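Local coordinates for protein mannan endo-1,4-beta-mannosidase (Cryptopygus antarcticus, PDB 4OOU) that hydrolyses internal beta-1,4-mannosidic linkages of mannans, galactomannans and glucomannans, releasing mainly short manno-oligosaccharides, at residues 46-49 and 50-54. Residues are numbered along the deposited sequence; the frame is centred on the assembly and turned at random.
Sequences WRSY and GSDFG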
ATOM      1  N   TRP A  46       9.293  -7.403  -2.760  1.00 31.24           N
ATOM      2  CA  TRP A  46       9.929  -7.547  -4.059  1.00 31.65           C
ATOM      3  C   TRP A  46      10.730  -8.847  -4.077  1.00 31.32           C
ATOM      4  O   TRP A  46      10.822  -9.554  -3.085  1.00 30.43           O
ATOM      5  CB  TRP A  46      10.811  -6.336  -4.345  1.00 33.48           C
ATOM      6  CG  TRP A  46      11.846  -6.126  -3.307  1.00 35.66           C
ATOM      7  CD1 TRP A  46      13.040  -6.778  -3.208  1.00 37.41           C
ATOM      8  CD2 TRP A  46      11.777  -5.236  -2.195  1.00 37.91           C
ATOM      9  NE1 TRP A  46      13.729  -6.335  -2.111  1.00 39.10           N
ATOM     10  CE2 TRP A  46      12.981  -5.383  -1.468  1.00 38.55           C
ATOM     11  CE3 TRP A  46      10.823  -4.313  -1.740  1.00 39.40           C
ATOM     12  CZ2 TRP A  46      13.257  -4.648  -0.298  1.00 36.40           C
ATOM     13  CZ3 TRP A  46      11.112  -3.560  -0.580  1.00 38.60           C
ATOM     14  CH2 TRP A  46      12.327  -3.740   0.117  1.00 37.56           C
ATOM     15  N   ARG A  47      11.257  -9.191  -5.228  1.00 34.10           N
ATOM     16  CA  ARG A  47      12.250 -10.251  -5.328  1.00 37.83           C
ATOM     17  C   ARG A  47      13.551  -9.527  -5.684  1.00 34.71           C
ATOM     18  O   ARG A  47      14.535  -9.586  -4.958  1.00 35.66           O
ATOM     19  CB  ARG A  47      11.781 -11.262  -6.385  1.00 39.95           C
ATOM     20  CG  ARG A  47      12.842 -12.158  -6.998  1.00 43.40           C
ATOM     21  CD  ARG A  47      13.580 -13.004  -5.982  1.00 46.19           C
ATOM     22  NE  ARG A  47      14.252 -14.211  -6.516  1.00 58.23           N
ATOM     23  CZ  ARG A  47      14.812 -14.376  -7.733  1.00 66.99           C
ATOM     24  NH1 ARG A  47      14.850 -13.425  -8.688  1.00 65.58           N
ATOM     25  NH2 ARG A  47      15.358 -15.551  -8.008  1.00 67.31           N
ATOM     26  N   SER A  48      13.487  -8.786  -6.779  1.00 32.32           N
ATOM     27  CA  SER A  48      14.482  -7.805  -7.145  1.00 33.85           C
ATOM     28  C   SER A  48      13.960  -6.356  -7.048  1.00 34.05           C
ATOM     29  O   SER A  48      12.977  -5.993  -7.723  1.00 34.93           O
ATOM     30  CB  SER A  48      14.962  -8.087  -8.561  1.00 31.96           C
ATOM     31  OG  SER A  48      15.472  -9.391  -8.640  1.00 28.69           O
ATOM     32  N   TYR A  49      14.652  -5.542  -6.240  1.00 32.76           N
ATOM     33  CA  TYR A  49      14.119  -4.249  -5.748  1.00 33.42           C
ATOM     34  C   TYR A  49      13.923  -3.226  -6.822  1.00 31.15           C
ATOM     35  O   TYR A  49      14.851  -2.553  -7.195  1.00 34.45           O
ATOM     36  CB  TYR A  49      15.062  -3.687  -4.663  1.00 35.23           C
ATOM     37  CG  TYR A  49      14.699  -2.333  -4.052  1.00 35.46           C
ATOM     38  CD1 TYR A  49      13.583  -2.180  -3.205  1.00 33.39           C
ATOM     39  CD2 TYR A  49      15.511  -1.214  -4.269  1.00 33.27           C
ATOM     40  CE1 TYR A  49      13.276  -0.940  -2.628  1.00 35.48           C
ATOM     41  CE2 TYR A  49      15.220   0.008  -3.676  1.00 34.66           C
ATOM     42  CZ  TYR A  49      14.103   0.161  -2.869  1.00 34.87           C
ATOM     43  OH  TYR A  49      13.827   1.414  -2.314  1.00 34.60           O
ATOM     44  N   GLY A  50      12.717  -3.109  -7.342  1.00 33.39           N
ATOM     45  CA  GLY A  50      12.465  -2.127  -8.390  1.00 35.48           C
ATOM     46  C   GLY A  50      12.672  -2.647  -9.795  1.00 38.49           C
ATOM     47  O   GLY A  50      12.300  -1.945 -10.743  1.00 43.69           O
ATOM     48  N   SER A  51      13.246  -3.859  -9.933  1.00 38.95           N
ATOM     49  CA  SER A  51      13.367  -4.565 -11.232  1.00 40.34           C
ATOM     50  C   SER A  51      12.571  -5.905 -11.411  1.00 40.74           C
ATOM     51  O   SER A  51      12.987  -6.784 -12.175  1.00 40.54           O
ATOM     52  CB  SER A  51      14.837  -4.784 -11.587  1.00 39.80           C
ATOM     53  OG  SER A  51      15.495  -5.581 -10.640  1.00 39.24           O
ATOM     54  N   ASP A  52      11.417  -6.031 -10.759  1.00 38.57           N
ATOM     55  CA  ASP A  52      10.626  -7.241 -10.827  1.00 38.65           C
ATOM     56  C   ASP A  52       9.833  -7.278 -12.099  1.00 39.43           C
ATOM     57  O   ASP A  52       9.684  -8.329 -12.700  1.00 42.75           O
ATOM     58  CB  ASP A  52       9.630  -7.314  -9.682  1.00 41.28           C
ATOM     59  CG  ASP A  52      10.239  -7.820  -8.393  1.00 41.02           C
ATOM     60  OD1 ASP A  52      11.214  -8.594  -8.438  1.00 38.05           O
ATOM     61  OD2 ASP A  52       9.704  -7.431  -7.329  1.00 41.47           O
ATOM     62  N   PHE A  53       9.285  -6.124 -12.463  1.00 39.23           N
ATOM     63  CA  PHE A  53       8.548  -5.937 -13.688  1.00 36.04           C
ATOM     64  C   PHE A  53       9.186  -4.872 -14.609  1.00 40.47           C
ATOM     65  O   PHE A  53       9.766  -3.871 -14.125  1.00 37.67           O
ATOM     66  CB  PHE A  53       7.168  -5.453 -13.330  1.00 38.26           C
ATOM     67  CG  PHE A  53       6.533  -6.198 -12.204  1.00 37.47           C
ATOM     68  CD1 PHE A  53       5.763  -7.328 -12.452  1.00 33.88           C
ATOM     69  CD2 PHE A  53       6.676  -5.744 -10.895  1.00 38.59           C
ATOM     70  CE1 PHE A  53       5.165  -7.997 -11.410  1.00 36.44           C
ATOM     71  CE2 PHE A  53       6.078  -6.408  -9.841  1.00 38.45           C
ATOM     72  CZ  PHE A  53       5.315  -7.537 -10.099  1.00 38.52           C
ATOM     73  N   GLY A  54       9.033  -5.070 -15.924  1.00 37.66           N
ATOM     74  CA  GLY A  54       9.616  -4.185 -16.939  1.00 39.27           C
ATOM     75  C   GLY A  54      10.937  -4.722 -17.461  1.00 39.35           C
ATOM     76  O   GLY A  54      11.584  -5.550 -16.777  1.00 39.46           O
TER
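Asp52 turns its carboxylate back onto the backbone of Arg47 and Ser48, across a type II beta turn running from Ser48 to Ser51 in the loop between strand 35-43 and helix 58-74 of the TIM barrel. The turn is closed by Ser51 N to Ser48 O at 3.1 Å, the donor standing 51° out of the carbonyl plane. With CG beside its own backbone N (chi1 -82°), Asp52 brings both oxygens to Arg47 N, each through a syn lone pair; Asp52 OD2 lies 3.2 Å from Arg47 N. Asp52 OD1 also accepts from Ser48 N at 2.8 Å, on its syn side but 28° out of the carboxylate plane, so two amides share one oxygen. Replacing the Asp52 carboxylate by the methyl of an alanine is likely to leave both amides without these acceptors and let the chain before the turn shift. Arg47 and Asp52 cross nearly at right angles, and the guanidinium passes the carboxylate by, NH1 bonding instead to Asn61. Gly50 takes a backbone conformation in which a CB would clash with Tyr49 O. On the barrel side, Trp46 packs edge-to-face with the substrate-binding Trp83, while Tyr49, whose OH bonds to Glu87, sets its ring edge over the Trp46 indole, Tyr49 CD1 standing 3.5 Å above the centre of the Trp46 ring plane.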